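Local coordinates for protein NADH dehydrogenase, putative (Plasmodium falciparum, PDB 5JWC) that probably oxidises NADH and passes the electrons through its bound FAD to ubiquinone, as a type II NADH dehydrogenase, at residues A[297-302]-A[340-345]; A[306-311]-A[319-324]; A[140-145]-A[152-157]. One frame throughout, in Å; residues are numbered along the deposited sequence.

Interaction 1 (A[297-302]-A[340-345]). With FAD (flavin-adenine dinucleotide), chain C.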
loop_
_atom_site.group_PDB
_atom_site.type_symbol
_atom_site.label_atom_id
_atom_site.label_comp_id
_atom_site.label_asym_id
_atom_site.label_seq_id
_atom_site.Cartn_x
_atom_site.Cartn_y
_atom_site.Cartn_z
ATOM N N SER A 297 10.137 -16.527 -13.933
ATOM C CA SER A 297 10.514 -16.688 -15.332
ATOM C C SER A 297 9.320 -16.952 -16.254
ATOM O O SER A 297 8.320 -17.535 -15.843
ATOM C CB SER A 297 11.524 -17.835 -15.448
ATOM O OG SER A 297 11.071 -18.987 -14.730
ATOM N N GLY A 298 9.429 -16.504 -17.503
ATOM C CA GLY A 298 8.482 -16.889 -18.534
ATOM C C GLY A 298 7.582 -15.816 -19.122
ATOM O O GLY A 298 6.729 -15.236 -18.437
ATOM N N LEU A 299 7.753 -15.587 -20.421
ATOM C CA LEU A 299 6.923 -14.660 -21.181
ATOM C C LEU A 299 6.039 -15.396 -22.182
ATOM O O LEU A 299 6.471 -16.351 -22.820
ATOM C CB LEU A 299 7.785 -13.659 -21.938
ATOM C CG LEU A 299 8.571 -12.580 -21.192
ATOM C CD1 LEU A 299 9.087 -11.586 -22.219
ATOM C CD2 LEU A 299 7.708 -11.898 -20.148
ATOM N N ALA A 300 4.808 -14.923 -22.331
ATOM C CA ALA A 300 3.921 -15.368 -23.392
ATOM C C ALA A 300 3.243 -14.138 -23.976
ATOM O O ALA A 300 3.240 -13.070 -23.366
ATOM C CB ALA A 300 2.898 -16.361 -22.872
ATOM N N GLN A 301 2.681 -14.281 -25.165
ATOM C CA GLN A 301 2.078 -13.150 -25.840
ATOM C C GLN A 301 0.695 -12.857 -25.288
ATOM O O GLN A 301 -0.021 -13.761 -24.876
ATOM C CB GLN A 301 2.008 -13.404 -27.349
ATOM C CG GLN A 301 3.373 -13.372 -28.006
ATOM C CD GLN A 301 4.095 -12.051 -27.736
ATOM O OE1 GLN A 301 3.580 -10.976 -28.072
ATOM N NE2 GLN A 301 5.289 -12.124 -27.126
ATOM N N THR A 302 0.326 -11.582 -25.273
ATOM C CA THR A 302 -1.009 -11.197 -24.835
ATOM C C THR A 302 -2.069 -11.750 -25.785
ATOM O O THR A 302 -1.789 -12.014 -26.953
ATOM C CB THR A 302 -1.165 -9.685 -24.787
ATOM O OG1 THR A 302 -0.885 -9.148 -26.089
ATOM C CG2 THR A 302 -0.202 -9.083 -23.766
ATOM N N ILE A 340 6.408 -1.743 -30.530
ATOM C CA ILE A 340 7.698 -1.591 -29.852
ATOM C C ILE A 340 7.710 -2.429 -28.582
ATOM O O ILE A 340 6.647 -2.800 -28.070
ATOM C CB ILE A 340 7.984 -0.119 -29.483
ATOM C CG1 ILE A 340 6.931 0.406 -28.504
ATOM C CG2 ILE A 340 8.022 0.766 -30.721
ATOM C CD1 ILE A 340 7.138 1.914 -28.155
ATOM N N GLY A 341 8.893 -2.734 -28.059
ATOM C CA GLY A 341 8.957 -3.467 -26.799
ATOM C C GLY A 341 8.813 -4.972 -26.934
ATOM O O GLY A 341 9.105 -5.543 -27.989
ATOM N N ASP A 342 8.351 -5.616 -25.863
ATOM C CA ASP A 342 8.321 -7.087 -25.766
ATOM C C ASP A 342 7.293 -7.779 -26.661
ATOM O O ASP A 342 7.332 -9.002 -26.822
ATOM C CB ASP A 342 8.010 -7.513 -24.337
ATOM C CG ASP A 342 9.172 -7.312 -23.381
ATOM O OD1 ASP A 342 10.235 -6.793 -23.785
ATOM O OD2 ASP A 342 8.990 -7.660 -22.193
ATOM N N CYS A 343 6.335 -7.030 -27.202
ATOM C CA CYS A 343 5.286 -7.681 -27.999
ATOM C C CYS A 343 5.718 -7.928 -29.449
ATOM O O CYS A 343 4.956 -8.503 -30.224
ATOM C CB CYS A 343 3.988 -6.853 -28.001
ATOM S SG CYS A 343 4.070 -5.309 -28.969
ATOM N N LYS A 344 6.926 -7.500 -29.815
ATOM C CA LYS A 344 7.352 -7.542 -31.213
ATOM C C LYS A 344 8.730 -8.182 -31.411
ATOM O O LYS A 344 9.532 -8.268 -30.472
ATOM C CB LYS A 344 7.351 -6.128 -31.814
ATOM C CG LYS A 344 8.404 -5.192 -31.226
ATOM C CD LYS A 344 9.696 -5.162 -32.035
ATOM C CE LYS A 344 10.746 -4.252 -31.394
ATOM N NZ LYS A 344 11.163 -4.702 -30.017
ATOM N N LYS A 345 8.986 -8.591 -32.653
ATOM C CA LYS A 345 10.327 -8.930 -33.131
ATOM C C LYS A 345 10.558 -8.197 -34.462
ATOM O O LYS A 345 9.623 -8.029 -35.247
ATOM C CB LYS A 345 10.476 -10.443 -33.335
ATOM C CG LYS A 345 10.669 -11.276 -32.049
ATOM C CD LYS A 345 11.772 -10.737 -31.131
ATOM C CE LYS A 345 11.750 -11.424 -29.737
ATOM N NZ LYS A 345 12.737 -10.804 -28.755
HETATM P PA FAD C . 5.504 -3.416 -20.323
HETATM O O1A FAD C . 5.199 -4.648 -19.521
HETATM O O2A FAD C . 6.507 -2.516 -19.693
HETATM O O5B FAD C . 4.150 -2.603 -20.635
HETATM C C5B FAD C . 3.045 -3.212 -21.265
HETATM C C4B FAD C . 1.856 -2.299 -21.015
HETATM O O4B FAD C . 0.777 -2.705 -21.833
HETATM C C3B FAD C . 1.379 -2.383 -19.562
HETATM O O3B FAD C . 1.028 -1.086 -19.131
HETATM C C2B FAD C . 0.110 -3.200 -19.658
HETATM O O2B FAD C . -0.797 -2.838 -18.642
HETATM C C1B FAD C . -0.381 -2.757 -21.031
HETATM N N9A FAD C . -1.326 -3.668 -21.682
HETATM C C8A FAD C . -1.354 -5.041 -21.633
HETATM N N7A FAD C . -2.390 -5.458 -22.403
HETATM C C5A FAD C . -3.009 -4.382 -22.936
HETATM C C6A FAD C . -4.102 -4.261 -23.779
HETATM N N6A FAD C . -4.693 -5.348 -24.274
HETATM N N1A FAD C . -4.505 -3.004 -24.171
HETATM C C2A FAD C . -3.828 -1.885 -23.724
HETATM N N3A FAD C . -2.741 -2.014 -22.880
HETATM C C4A FAD C . -2.348 -3.247 -22.489
HETATM N N1 FAD C . 14.651 -4.970 -18.388
HETATM C C2 FAD C . 15.886 -4.380 -18.379
HETATM O O2 FAD C . 16.323 -3.886 -19.411
HETATM N N3 FAD C . 16.637 -4.321 -17.217
HETATM C C4 FAD C . 16.167 -4.842 -16.040
HETATM O O4 FAD C . 16.859 -4.763 -15.016
HETATM C C4X FAD C . 14.909 -5.432 -16.032
HETATM N N5 FAD C . 14.392 -5.970 -14.875
HETATM C C5X FAD C . 13.130 -6.553 -14.894
HETATM C C6 FAD C . 12.598 -7.075 -13.729
HETATM C C7 FAD C . 11.340 -7.666 -13.717
HETATM C C7M FAD C . 10.807 -8.233 -12.421
HETATM C C8 FAD C . 10.594 -7.722 -14.887
HETATM C C8M FAD C . 9.235 -8.358 -14.899
HETATM C C9 FAD C . 11.126 -7.193 -16.065
HETATM C C9A FAD C . 12.388 -6.603 -16.069
HETATM N N10 FAD C . 12.920 -6.070 -17.231
HETATM C C10 FAD C . 14.159 -5.486 -17.211
HETATM C "C1'" FAD C . 12.180 -6.151 -18.534
HETATM C "C2'" FAD C . 11.247 -5.006 -18.831
HETATM O "O2'" FAD C . 10.329 -4.885 -17.781
HETATM C "C3'" FAD C . 10.470 -5.373 -20.084
HETATM O "O3'" FAD C . 11.345 -5.708 -21.137
HETATM C "C4'" FAD C . 9.629 -4.159 -20.440
HETATM O "O4'" FAD C . 8.590 -4.114 -19.495
HETATM C "C5'" FAD C . 9.061 -4.222 -21.848
HETATM O "O5'" FAD C . 8.372 -3.010 -22.076
HETATM P P FAD C . 6.934 -3.036 -22.802
HETATM O O1P FAD C . 6.465 -1.615 -23.015
HETATM O O2P FAD C . 7.098 -3.847 -24.057
HETATM O O3P FAD C . 5.978 -3.873 -21.796
#
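At the FAD pocket Leu299 packs on Asp342, which itself holds the ribityl chain and diphosphate. Gly341 and Asp342 form the Gly-Asp pair that ends the sequence Ala-Ile-Gly-Asp, consistent with the second FAD-binding motif of two-dinucleotide-binding-domain flavoproteins. The backbone N of Asp342 donates to FAD O2P at 2.8 Å, with a nearly straight N-H...O angle of 163°. Gly341 CA lies 3.3 Å from the same FAD O2P, so the chain passes close to the phosphate. The carboxylate of Asp342 takes a second hold. Its CG stands beside the backbone N, anti to the carbonyl carbon (chi1 -74°), and its OD1 accepts from FAD O3' at 3.1 Å.

The segment 297-302 touches this motif by packing alone, as the two segments share no hydrogen bond. Leu299 crosses the Asp342 side chain at about a right angle, and its CD1 methyl comes within 3.9 Å of Asp342 OD2. Gln301 has a chain bent at chi2 (-56°), which turns its amide to the turn after the motif. There Gln301 NE2 is 3.7 Å from Asp342 O, and Gln301 OE1 is 3.6 Å from Cys343 O. Neither is a hydrogen bond: the first is long, and the second sets two carbonyl oxygens close together.

The turn is also tied within its own segment. Lys344 NZ donates to Gly341 O at 3.0 Å, tilted from the carbonyl plane, and also makes a salt bridge to Glu430. Glu430 in turn accepts from Gly341 N. The lysine and glutamate probably steady the loop bearing the phosphate-binding N-H. The chemistry implies a division of labour: polar bonds grip the cofactor, while an aliphatic branch and an amide pack against the carboxylate and the following turn.

Interaction 2 (A[306-311]-A[319-324]); sequences QKFLKT and AILKVD
Leu309 of helix 303-309 packs against Leu321 of strand 321-323. The contact is apolar helix-to-strand packing, in a part of the chain consistent with the FAD-binding domain of a two-dinucleotide-binding-domain flavoprotein. The backbones come nearest at these two residues, whose CA atoms are 6.7 Å apart.

Leu309 has the most surface buried here. Its two methyls do different work. The CD2 methyl meets the CD1 methyl of Leu321 at 3.6 Å, and the two side chains cross obliquely. The CD1 methyl of Leu309 lies against the backbone that leads into the strand. It is 3.8 Å from Ile320 C and 4.1 Å from Ala319 C.

Leu321 sends its CG anti to the backbone N (chi1 -169°). The end of the side chain therefore swings closer to the helix than its first bond would suggest. The same CD1 methyl that meets Leu309 also touches Phe308, at 4.1 Å from the ring atom CE2. One methyl thus touches both a leucine branch and, obliquely, an aromatic ring.

Phe308 also packs on Val108 of strand 99-109 and on Ile337 of strand 337-339, while Leu321 touches Ala339 of that second strand. Phe308 and Leu321 thus join the helix and strand 321-323 to the large mixed sheet.

The polar bonds here lie within the segment 306-311, not between the segments. Phe308 O accepts two bonds there. Thr311 N donates at 3.1 Å, and Thr311 OG1 donates to the same Phe308 O at 2.8 Å, both from one face of the carbonyl plane.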
loop_
_atom_site.group_PDB
_atom_site.type_symbol
_atom_site.label_atom_id
_atom_site.label_comp_id
_atom_site.label_asym_id
_atom_site.label_seq_id
_atom_site.Cartn_x
_atom_site.Cartn_y
_atom_site.Cartn_z
ATOM N N GLN A 306 -2.202 -12.187 -30.053
ATOM C CA GLN A 306 -2.633 -13.470 -30.610
ATOM C C GLN A 306 -3.795 -13.291 -31.580
ATOM O O GLN A 306 -3.816 -13.916 -32.643
ATOM C CB GLN A 306 -3.046 -14.432 -29.499
ATOM C CG GLN A 306 -1.899 -14.938 -28.636
ATOM C CD GLN A 306 -2.375 -15.938 -27.597
ATOM O OE1 GLN A 306 -2.961 -16.963 -27.939
ATOM N NE2 GLN A 306 -2.125 -15.644 -26.316
ATOM N N LYS A 307 -4.762 -12.446 -31.208
ATOM C CA LYS A 307 -5.926 -12.197 -32.062
ATOM C C LYS A 307 -5.608 -11.288 -33.241
ATOM O O LYS A 307 -6.117 -11.502 -34.338
ATOM C CB LYS A 307 -7.095 -11.610 -31.266
ATOM C CG LYS A 307 -7.763 -12.612 -30.353
ATOM C CD LYS A 307 -9.166 -12.158 -29.965
ATOM C CE LYS A 307 -9.151 -11.062 -28.921
ATOM N NZ LYS A 307 -10.482 -10.919 -28.257
ATOM N N PHE A 308 -4.792 -10.264 -33.015
ATOM C CA PHE A 308 -4.404 -9.353 -34.077
ATOM C C PHE A 308 -3.642 -10.096 -35.176
ATOM O O PHE A 308 -3.802 -9.818 -36.372
ATOM C CB PHE A 308 -3.551 -8.233 -33.488
ATOM C CG PHE A 308 -3.088 -7.214 -34.471
ATOM C CD1 PHE A 308 -3.963 -6.654 -35.391
ATOM C CD2 PHE A 308 -1.769 -6.771 -34.447
ATOM C CE1 PHE A 308 -3.529 -5.685 -36.283
ATOM C CE2 PHE A 308 -1.328 -5.805 -35.344
ATOM C CZ PHE A 308 -2.214 -5.262 -36.262
ATOM N N LEU A 309 -2.810 -11.044 -34.766
ATOM C CA LEU A 309 -1.961 -11.755 -35.720
ATOM C C LEU A 309 -2.810 -12.503 -36.761
ATOM O O LEU A 309 -2.507 -12.469 -37.960
ATOM C CB LEU A 309 -1.026 -12.718 -34.976
ATOM C CG LEU A 309 0.243 -12.021 -34.482
ATOM C CD1 LEU A 309 1.085 -12.928 -33.600
ATOM C CD2 LEU A 309 1.066 -11.522 -35.663
ATOM N N LYS A 310 -3.889 -13.134 -36.301
ATOM C CA LYS A 310 -4.725 -13.958 -37.169
ATOM C C LYS A 310 -5.544 -13.160 -38.176
ATOM O O LYS A 310 -6.149 -13.730 -39.081
ATOM C CB LYS A 310 -5.629 -14.835 -36.315
ATOM C CG LYS A 310 -4.821 -15.687 -35.371
ATOM C CD LYS A 310 -5.655 -16.668 -34.600
ATOM C CE LYS A 310 -4.746 -17.685 -33.908
ATOM N NZ LYS A 310 -5.488 -18.817 -33.274
ATOM N N THR A 311 -5.533 -11.842 -38.035
ATOM C CA THR A 311 -6.252 -10.968 -38.944
ATOM C C THR A 311 -5.318 -10.385 -39.994
ATOM O O THR A 311 -5.748 -9.646 -40.878
ATOM C CB THR A 311 -6.951 -9.804 -38.191
ATOM O OG1 THR A 311 -5.989 -8.794 -37.860
ATOM C CG2 THR A 311 -7.630 -10.301 -36.923
ATOM N N ALA A 319 3.950 -16.630 -34.222
ATOM C CA ALA A 319 3.792 -16.689 -32.772
ATOM C C ALA A 319 4.046 -15.306 -32.155
ATOM O O ALA A 319 3.726 -15.062 -30.994
ATOM C CB ALA A 319 4.734 -17.718 -32.166
ATOM N N ILE A 320 4.643 -14.407 -32.927
ATOM C CA ILE A 320 4.909 -13.077 -32.405
ATOM C C ILE A 320 4.778 -12.050 -33.513
ATOM O O ILE A 320 4.960 -12.352 -34.692
ATOM C CB ILE A 320 6.307 -12.982 -31.735
ATOM C CG1 ILE A 320 6.380 -11.753 -30.806
ATOM C CG2 ILE A 320 7.416 -12.998 -32.783
ATOM C CD1 ILE A 320 7.591 -11.730 -29.847
ATOM N N LEU A 321 4.425 -10.838 -33.123
ATOM C CA LEU A 321 4.216 -9.759 -34.063
ATOM C C LEU A 321 5.536 -9.331 -34.707
ATOM O O LEU A 321 6.476 -8.963 -34.011
ATOM C CB LEU A 321 3.558 -8.579 -33.344
ATOM C CG LEU A 321 3.053 -7.469 -34.269
ATOM C CD1 LEU A 321 2.073 -8.047 -35.294
ATOM C CD2 LEU A 321 2.384 -6.376 -33.463
ATOM N N LYS A 322 5.612 -9.374 -36.034
ATOM C CA LYS A 322 6.824 -8.941 -36.731
ATOM C C LYS A 322 6.717 -7.511 -37.228
ATOM O O LYS A 322 5.690 -7.119 -37.786
ATOM C CB LYS A 322 7.132 -9.869 -37.910
ATOM C CG LYS A 322 7.481 -11.313 -37.556
ATOM C CD LYS A 322 8.898 -11.399 -36.974
ATOM C CE LYS A 322 9.445 -12.838 -37.024
ATOM N NZ LYS A 322 10.817 -12.863 -37.656
ATOM N N VAL A 323 7.774 -6.728 -37.031
ATOM C CA VAL A 323 7.829 -5.375 -37.573
ATOM C C VAL A 323 9.047 -5.253 -38.463
ATOM O O VAL A 323 9.990 -6.045 -38.347
ATOM C CB VAL A 323 7.911 -4.300 -36.468
ATOM C CG1 VAL A 323 6.740 -4.465 -35.497
ATOM C CG2 VAL A 323 9.251 -4.409 -35.724
ATOM N N ASP A 324 9.059 -4.256 -39.333
ATOM C CA ASP A 324 10.235 -4.063 -40.166
ATOM C C ASP A 324 11.275 -3.218 -39.439
ATOM O O ASP A 324 11.101 -2.876 -38.261
ATOM C CB ASP A 324 9.860 -3.435 -41.524
ATOM C CG ASP A 324 9.260 -2.017 -41.408
ATOM O OD1 ASP A 324 8.585 -1.612 -42.388
ATOM O OD2 ASP A 324 9.456 -1.297 -40.393
#

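Interaction 3 (A[140-145]-A[152-157]); sequences TNTFNI and AYFVKD
Thr140 points OG1 beside its backbone N (chi1 -46°), and this leaves CG2 directed at Phe154. The CG of Phe154 is anti to its own carbonyl carbon (chi1 -60°), which lays the ring beneath that methyl. The result is a CH-pi contact. Thr140 CG2 sits 3.3 Å from the centroid of the Phe154 ring, 9° off the ring normal, so it is over the centre of one face.

Thr142 adds a second methyl. Its CG2 reaches Phe154 CZ at 3.7 Å, coming in obliquely at the far end of the ring. Val148 and Asp149 of helix 148-151 also touch Phe154. The aliphatic part of Lys156 runs past Thr140, with Lys156 CD 3.8 Å from Thr140 OG1. The amine NZ of Lys156 bonds to Ala138 O, and both residues belong to a magnesium site.

The first segment folds back on itself after Thr140. Asn141 OD1 accepts from Phe143 N at 2.9 Å, an Asx turn. A type I' beta turn from Thr142 to Ile145 follows, closed by Ile145 N to Thr142 O at 3.0 Å.

Two threonine methyls supply the apolar side of the contact with the ring. Across the contact the polar atoms make no hydrogen bond, and the segments are joined by dispersion and CH-pi attraction.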
loop_
_atom_site.group_PDB
_atom_site.type_symbol
_atom_site.label_atom_id
_atom_site.label_comp_id
_atom_site.label_asym_id
_atom_site.label_seq_id
_atom_site.Cartn_x
_atom_site.Cartn_y
_atom_site.Cartn_z
ATOM N N THR A 140 2.689 -13.483 -18.225
ATOM C CA THR A 140 3.426 -14.562 -17.585
ATOM C C THR A 140 3.161 -15.876 -18.323
ATOM O O THR A 140 2.073 -16.095 -18.850
ATOM C CB THR A 140 3.059 -14.709 -16.081
ATOM O OG1 THR A 140 3.048 -13.418 -15.446
ATOM C CG2 THR A 140 4.066 -15.611 -15.369
ATOM N N ASN A 141 4.176 -16.724 -18.386
ATOM C CA ASN A 141 4.058 -18.032 -19.025
ATOM C C ASN A 141 4.348 -19.165 -18.046
ATOM O O ASN A 141 5.436 -19.238 -17.485
ATOM C CB ASN A 141 5.004 -18.131 -20.220
ATOM C CG ASN A 141 4.812 -19.415 -21.017
ATOM O OD1 ASN A 141 3.870 -20.179 -20.782
ATOM N ND2 ASN A 141 5.701 -19.644 -21.983
ATOM N N THR A 142 3.374 -20.046 -17.861
ATOM C CA THR A 142 3.500 -21.178 -16.941
ATOM C C THR A 142 4.067 -22.432 -17.600
ATOM O O THR A 142 4.229 -23.458 -16.932
ATOM C CB THR A 142 2.156 -21.569 -16.343
ATOM O OG1 THR A 142 1.331 -22.140 -17.372
ATOM C CG2 THR A 142 1.463 -20.355 -15.740
ATOM N N PHE A 143 4.317 -22.359 -18.910
ATOM C CA PHE A 143 4.726 -23.521 -19.701
ATOM C C PHE A 143 3.715 -24.677 -19.575
ATOM O O PHE A 143 4.057 -25.833 -19.783
ATOM C CB PHE A 143 6.129 -23.983 -19.283
ATOM C CG PHE A 143 7.170 -22.890 -19.332
ATOM C CD1 PHE A 143 7.203 -21.985 -20.383
ATOM C CD2 PHE A 143 8.099 -22.752 -18.312
ATOM C CE1 PHE A 143 8.158 -20.974 -20.425
ATOM C CE2 PHE A 143 9.055 -21.740 -18.345
ATOM C CZ PHE A 143 9.081 -20.854 -19.401
ATOM N N ASN A 144 2.479 -24.342 -19.212
ATOM C CA ASN A 144 1.403 -25.307 -19.000
ATOM C C ASN A 144 1.762 -26.369 -17.968
ATOM O O ASN A 144 1.156 -27.430 -17.945
ATOM C CB ASN A 144 1.009 -25.993 -20.313
ATOM C CG ASN A 144 0.439 -25.023 -21.329
ATOM O OD1 ASN A 144 0.976 -24.870 -22.430
ATOM N ND2 ASN A 144 -0.649 -24.354 -20.960
ATOM N N ILE A 145 2.751 -26.081 -17.129
ATOM C CA ILE A 145 3.133 -26.983 -16.054
ATOM C C ILE A 145 1.999 -27.013 -15.051
ATOM O O ILE A 145 1.512 -25.970 -14.608
ATOM C CB ILE A 145 4.451 -26.554 -15.387
ATOM C CG1 ILE A 145 5.564 -26.518 -16.430
ATOM C CG2 ILE A 145 4.822 -27.497 -14.244
ATOM C CD1 ILE A 145 6.839 -25.904 -15.929
ATOM N N ALA A 152 1.503 -20.890 -7.690
ATOM C CA ALA A 152 2.724 -20.078 -7.681
ATOM C C ALA A 152 2.416 -18.582 -7.714
ATOM O O ALA A 152 1.384 -18.174 -8.246
ATOM C CB ALA A 152 3.609 -20.445 -8.853
ATOM N N TYR A 153 3.324 -17.778 -7.159
ATOM C CA TYR A 153 3.245 -16.318 -7.252
ATOM C C TYR A 153 4.149 -15.812 -8.383
ATOM O O TYR A 153 5.347 -16.113 -8.402
ATOM C CB TYR A 153 3.665 -15.672 -5.926
ATOM C CG TYR A 153 2.663 -15.889 -4.817
ATOM C CD1 TYR A 153 1.824 -14.858 -4.398
ATOM C CD2 TYR A 153 2.544 -17.123 -4.197
ATOM C CE1 TYR A 153 0.901 -15.055 -3.399
ATOM C CE2 TYR A 153 1.623 -17.327 -3.190
ATOM C CZ TYR A 153 0.806 -16.290 -2.795
ATOM O OH TYR A 153 -0.116 -16.489 -1.802
ATOM N N PHE A 154 3.584 -15.039 -9.309
ATOM C CA PHE A 154 4.375 -14.445 -10.379
ATOM C C PHE A 154 5.039 -13.155 -9.900
ATOM O O PHE A 154 4.680 -12.631 -8.843
ATOM C CB PHE A 154 3.505 -14.163 -11.603
ATOM C CG PHE A 154 2.858 -15.389 -12.181
ATOM C CD1 PHE A 154 3.453 -16.630 -12.047
ATOM C CD2 PHE A 154 1.656 -15.297 -12.868
ATOM C CE1 PHE A 154 2.861 -17.772 -12.580
ATOM C CE2 PHE A 154 1.056 -16.433 -13.403
ATOM C CZ PHE A 154 1.665 -17.675 -13.255
ATOM N N VAL A 155 6.001 -12.648 -10.678
ATOM C CA VAL A 155 6.688 -11.408 -10.350
ATOM C C VAL A 155 6.722 -10.493 -11.547
ATOM O O VAL A 155 7.794 -10.246 -12.098
ATOM C CB VAL A 155 8.159 -11.629 -9.907
ATOM C CG1 VAL A 155 8.660 -10.426 -9.099
ATOM C CG2 VAL A 155 8.290 -12.858 -9.104
ATOM N N LYS A 156 5.580 -9.978 -11.973
ATOM C CA LYS A 156 5.621 -9.193 -13.199
ATOM C C LYS A 156 5.217 -7.740 -12.989
ATOM O O LYS A 156 5.591 -6.878 -13.780
ATOM C CB LYS A 156 4.756 -9.836 -14.279
ATOM C CG LYS A 156 5.575 -10.218 -15.522
ATOM C CD LYS A 156 4.715 -10.215 -16.762
ATOM C CE LYS A 156 4.304 -8.794 -17.054
ATOM N NZ LYS A 156 4.206 -8.487 -18.463
ATOM N N ASP A 157 4.473 -7.457 -11.922
ATOM C CA ASP A 157 4.000 -6.086 -11.727
ATOM C C ASP A 157 3.916 -5.743 -10.239
ATOM O O ASP A 157 4.190 -6.579 -9.376
ATOM C CB ASP A 157 2.631 -5.883 -12.408
ATOM C CG ASP A 157 2.455 -4.476 -12.996
ATOM O OD1 ASP A 157 2.955 -3.476 -12.405
ATOM O OD2 ASP A 157 1.812 -4.379 -14.071
#

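How the interactions relate
Interaction 1 lies between the other two. Its centre is about 11 Å from that of interaction 2 and about 13 Å from that of interaction 3. Interaction 2 is nested in the loop that interaction 1 closes, and strands 344-346 and 321-323 pair there: Lys345 N lies 2.9 Å from Leu321 O, a probable hydrogen bond. Interaction 3 joins through strand 299-301, with Gly298 O 3.0 Å from Asn141 N, also probably bonded. Interactions 2 and 3 do not touch; their nearest atoms are about 9 Å apart. Interaction 1 binds FAD directly. In interaction 3, Val155 touches the cofactor, whereas in interaction 2 the side chain of Phe308 comes no nearer than about 10 Å.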